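PDB 6YIG: calcium-binding EF hand family protein from Arabidopsis thaliana, which binds calcium and probably acts as an adaptor in clathrin-linked endocytosis within the TPLATE complex, through EH domains of which this chain is the N-terminal one. Local coordinates for residues E86-N89 with A90-T94; S40-S43 with K44-A48. All blocks are in the same frame, centred on the assembly; numbering follows the deposited sequence. Where two conformers were deposited one is given.

Contact 1: residues E86-N89 with A90-T94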
loop_
_atom_site.group_PDB
_atom_site.type_symbol
_atom_site.label_atom_id
_atom_site.label_comp_id
_atom_site.label_asym_id
_atom_site.label_seq_id
_atom_site.Cartn_x
_atom_site.Cartn_y
_atom_site.Cartn_z
ATOM N N GLU A 86 5.639 9.763 12.943
ATOM C CA GLU A 86 6.937 9.971 12.293
ATOM C C GLU A 86 7.182 8.949 11.190
ATOM O O GLU A 86 7.664 9.297 10.093
ATOM C CB GLU A 86 8.029 9.882 13.347
ATOM C CG GLU A 86 9.328 10.498 12.992
ATOM C CD GLU A 86 10.125 10.842 14.242
ATOM O OE1 GLU A 86 10.943 11.772 14.172
ATOM O OE2 GLU A 86 9.925 10.193 15.299
ATOM N N ILE A 87 6.860 7.684 11.452
ATOM C CA ILE A 87 7.025 6.633 10.457
ATOM C C ILE A 87 6.114 6.885 9.266
ATOM O O ILE A 87 6.516 6.714 8.115
ATOM C CB ILE A 87 6.743 5.257 11.096
ATOM C CG1 ILE A 87 7.916 4.833 11.980
ATOM C CG2 ILE A 87 6.435 4.225 10.024
ATOM C CD1 ILE A 87 7.620 3.635 12.860
ATOM N N VAL A 88 4.867 7.274 9.526
ATOM C CA VAL A 88 3.919 7.559 8.454
ATOM C C VAL A 88 4.450 8.677 7.569
ATOM O O VAL A 88 4.470 8.572 6.340
ATOM C CB VAL A 88 2.548 7.923 9.063
ATOM C CG1 VAL A 88 1.677 8.627 8.043
ATOM C CG2 VAL A 88 1.892 6.672 9.596
ATOM N N ASN A 89 4.901 9.772 8.180
ATOM C CA ASN A 89 5.418 10.882 7.399
ATOM C C ASN A 89 6.671 10.473 6.634
ATOM O O ASN A 89 6.901 10.926 5.503
ATOM C CB ASN A 89 5.709 12.063 8.308
ATOM C CG ASN A 89 6.173 13.279 7.540
ATOM O OD1 ASN A 89 5.413 13.873 6.787
ATOM N ND2 ASN A 89 7.403 13.659 7.745
ATOM N N ALA A 90 7.495 9.614 7.233
ATOM C CA ALA A 90 8.714 9.196 6.543
ATOM C C ALA A 90 8.372 8.453 5.270
ATOM O O ALA A 90 9.024 8.647 4.235
ATOM C CB ALA A 90 9.564 8.318 7.443
ATOM N N ALA A 91 7.328 7.621 5.304
ATOM C CA ALA A 91 6.950 6.837 4.127
ATOM C C ALA A 91 6.203 7.670 3.087
ATOM O O ALA A 91 6.234 7.359 1.891
ATOM C CB ALA A 91 6.074 5.657 4.544
ATOM N N LEU A 92 5.496 8.705 3.509
ATOM C CA LEU A 92 4.596 9.442 2.638
ATOM C C LEU A 92 5.194 10.736 2.108
ATOM O O LEU A 92 4.793 11.185 1.030
ATOM C CB LEU A 92 3.298 9.788 3.384
ATOM C CG LEU A 92 2.495 8.593 3.880
ATOM C CD1 LEU A 92 1.199 9.114 4.487
ATOM C CD2 LEU A 92 2.224 7.609 2.802
ATOM N N ASN A 93 6.190 11.302 2.795
ATOM C CA ASN A 93 6.642 12.649 2.483
ATOM C C ASN A 93 8.157 12.821 2.467
ATOM O O ASN A 93 8.622 13.972 2.406
ATOM C CB ASN A 93 6.047 13.657 3.490
ATOM C CG ASN A 93 4.558 13.854 3.315
ATOM O OD1 ASN A 93 4.081 14.074 2.207
ATOM N ND2 ASN A 93 3.818 13.800 4.412
ATOM N N THR A 94 8.946 11.753 2.510
ATOM C CA THR A 94 10.398 11.875 2.547
ATOM C C THR A 94 11.020 10.828 1.637
ATOM O O THR A 94 10.370 9.847 1.258
ATOM C CB THR A 94 10.978 11.719 3.967
ATOM O OG1 THR A 94 11.125 10.321 4.261
ATOM C CG2 THR A 94 10.091 12.397 5.021
#
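Helix 85-93, a short helix of the EH domain, carries this local contact along nearly its whole length: V88 meets L92 and N89 meets N93, each pair one helical turn apart. The backbone supplies the frame: A90 N donates to E86 O at 2.9 Å, A91 N to I87 O, and N93 N to N89 O at 2.8 Å, while the bond from L92 N to V88 O is weak. On the polar side N93 ND2 donates across to N89 OD1 at 2.9 Å with an N-H...O angle of 158°, the two side chains crossing at about a right angle. CG of N89 stands anti to the backbone N (chi1 -177°), which carries OD1 along the helix toward N93. The two amide planes are turned 50° apart; the acceptor lies nearly in the plane of the N93 amide, whereas the donor is tilted out of the plane of the N89 carbonyl. Asparagine suits both places: one amide offers an oxygen and the other an N-H across one turn of the exposed face. On another side the valine and leucine point the same way, with V88 CG1 alongside L92 CD1 at 3.6 Å. T94 turns OG1 back toward the helix and donates to A90 O at 2.7 Å, in the carbonyl plane and on a lone pair; the same hydroxyl accepts from A96 N. T94 CG2 passes N89 O at 3.5 Å. At the start of the helix T84 OG1 is bonded to I87 N. Helix 64-78 lies along the inner side, with I87 on V76, L92 on N69, and the small, buried A91 on L73, while I100 of a following loop also reaches A91.

Contact 2: residues S40-S43 with K44-A48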
loop_
_atom_site.group_PDB
_atom_site.type_symbol
_atom_site.label_atom_id
_atom_site.label_comp_id
_atom_site.label_asym_id
_atom_site.label_seq_id
_atom_site.Cartn_x
_atom_site.Cartn_y
_atom_site.Cartn_z
ATOM N N SER A 40 -2.372 -9.828 3.015
ATOM C CA SER A 40 -1.273 -9.165 3.688
ATOM C C SER A 40 -0.958 -9.704 5.076
ATOM O O SER A 40 0.117 -9.398 5.603
ATOM C CB SER A 40 -1.574 -7.673 3.846
ATOM O OG SER A 40 -2.572 -7.490 4.812
ATOM N N GLY A 41 -1.874 -10.441 5.688
ATOM C CA GLY A 41 -1.664 -10.902 7.048
ATOM C C GLY A 41 -1.828 -9.865 8.130
ATOM O O GLY A 41 -1.585 -10.169 9.306
ATOM N N LEU A 42 -2.267 -8.664 7.790
ATOM C CA LEU A 42 -2.436 -7.584 8.739
ATOM C C LEU A 42 -3.871 -7.506 9.260
ATOM O O LEU A 42 -4.824 -7.959 8.624
ATOM C CB LEU A 42 -2.068 -6.253 8.099
ATOM C CG LEU A 42 -0.627 -6.122 7.585
ATOM C CD1 LEU A 42 -0.426 -4.725 6.983
ATOM C CD2 LEU A 42 0.389 -6.388 8.680
ATOM N N SER A 43 -4.006 -6.904 10.437
ATOM C CA SER A 43 -5.304 -6.693 11.040
ATOM C C SER A 43 -6.135 -5.705 10.232
ATOM O O SER A 43 -5.608 -4.830 9.532
ATOM C CB SER A 43 -5.131 -6.184 12.469
ATOM O OG SER A 43 -4.778 -4.826 12.459
ATOM N N LYS A 44 -7.457 -5.833 10.357
ATOM C CA LYS A 44 -8.334 -4.878 9.696
ATOM C C LYS A 44 -8.135 -3.474 10.253
ATOM O O LYS A 44 -8.287 -2.500 9.513
ATOM C CB LYS A 44 -9.794 -5.312 9.817
ATOM C CG LYS A 44 -10.049 -6.730 9.311
ATOM C CD LYS A 44 -9.715 -6.899 7.839
ATOM C CE LYS A 44 -9.883 -8.345 7.382
ATOM N NZ LYS A 44 -8.586 -8.976 7.019
ATOM N N GLN A 45 -7.770 -3.346 11.532
ATOM C CA GLN A 45 -7.526 -2.026 12.093
ATOM C C GLN A 45 -6.347 -1.352 11.413
ATOM O O GLN A 45 -6.408 -0.169 11.068
ATOM C CB GLN A 45 -7.265 -2.122 13.605
ATOM C CG GLN A 45 -8.480 -2.486 14.393
ATOM C CD GLN A 45 -8.536 -3.960 14.722
ATOM O OE1 GLN A 45 -8.058 -4.824 13.960
ATOM N NE2 GLN A 45 -9.136 -4.268 15.869
ATOM N N VAL A 46 -5.252 -2.097 11.220
ATOM C CA VAL A 46 -4.074 -1.531 10.583
ATOM C C VAL A 46 -4.384 -1.196 9.132
ATOM O O VAL A 46 -4.009 -0.122 8.628
ATOM C CB VAL A 46 -2.896 -2.508 10.722
ATOM C CG1 VAL A 46 -1.734 -2.105 9.840
ATOM C CG2 VAL A 46 -2.444 -2.596 12.169
ATOM N N LEU A 47 -5.102 -2.090 8.432
ATOM C CA LEU A 47 -5.401 -1.836 7.025
ATOM C C LEU A 47 -6.328 -0.638 6.865
ATOM O O LEU A 47 -6.190 0.132 5.914
ATOM C CB LEU A 47 -6.006 -3.075 6.383
ATOM C CG LEU A 47 -5.041 -4.252 6.244
ATOM C CD1 LEU A 47 -5.781 -5.504 5.834
ATOM C CD2 LEU A 47 -3.937 -3.878 5.273
ATOM N N ALA A 48 -7.272 -0.453 7.797
ATOM C CA ALA A 48 -8.094 0.750 7.781
ATOM C C ALA A 48 -7.247 2.007 7.932
ATOM O O ALA A 48 -7.463 3.002 7.230
ATOM C CB ALA A 48 -9.141 0.699 8.898
#
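An N-cap and a hydrophobic staple come together at the start of helix 44-54, where S43 caps the first turn and the leucines on its two flanks meet across it. As N-cap, S43 OG accepts from V46 N at 3.0 Å; S43 O accepts from L47 N, also at 3.0 Å, as the first regular helical bond, and both bonds are fairly straight, at 163°. OG sits between the backbone N and the carbonyl carbon (chi1 77°), which aims it at the first helical turn and brings it within 3.2 Å of V46 CG2. L42 at N' meets L47 at N4, completing the staple: L42 CD1 lies 4.0 Å from L47 CD2, and the two side chains cross at about a right angle. L42 CD1 also touches V46 CG1 at 4.1 Å. With L47 cut back to alanine, a gap would probably open beside L42 and S43 O would lose the cover of L47 CG, 3.4 Å away. Upstream, S40 OG forms an ST turn with L42 N and is bonded to F37 O as well, while G41 takes a positive phi that glycine tolerates easily. Beyond the staple, L42 rests on V74 and A77 of helix 64-78. The serine hydroxyl thus satisfies V46 N, an amide with no preceding turn to bond, and L42 and L47 probably shield part of this turn from water.

Contact 2 comes first along the chain, at the entry to helix 44-54, and contact 1 follows along helix 85-93. Their centres are about 19 Å apart and their nearest atoms about 9 Å, so they do not touch, yet both lean on helix 64-78: residues 40-48 use V74 and A77, residues 86-94 use N69, L73 and V76. Helices 44-54 and 64-78 flank the sodium-binding loop of the second helix-loop-helix, whereas the calcium lies in the first, between helices 12-20 and 30-37. The two contacts therefore belong to one EH domain; one is at the start of a helix, the other runs along a helix, both away from the metal sites.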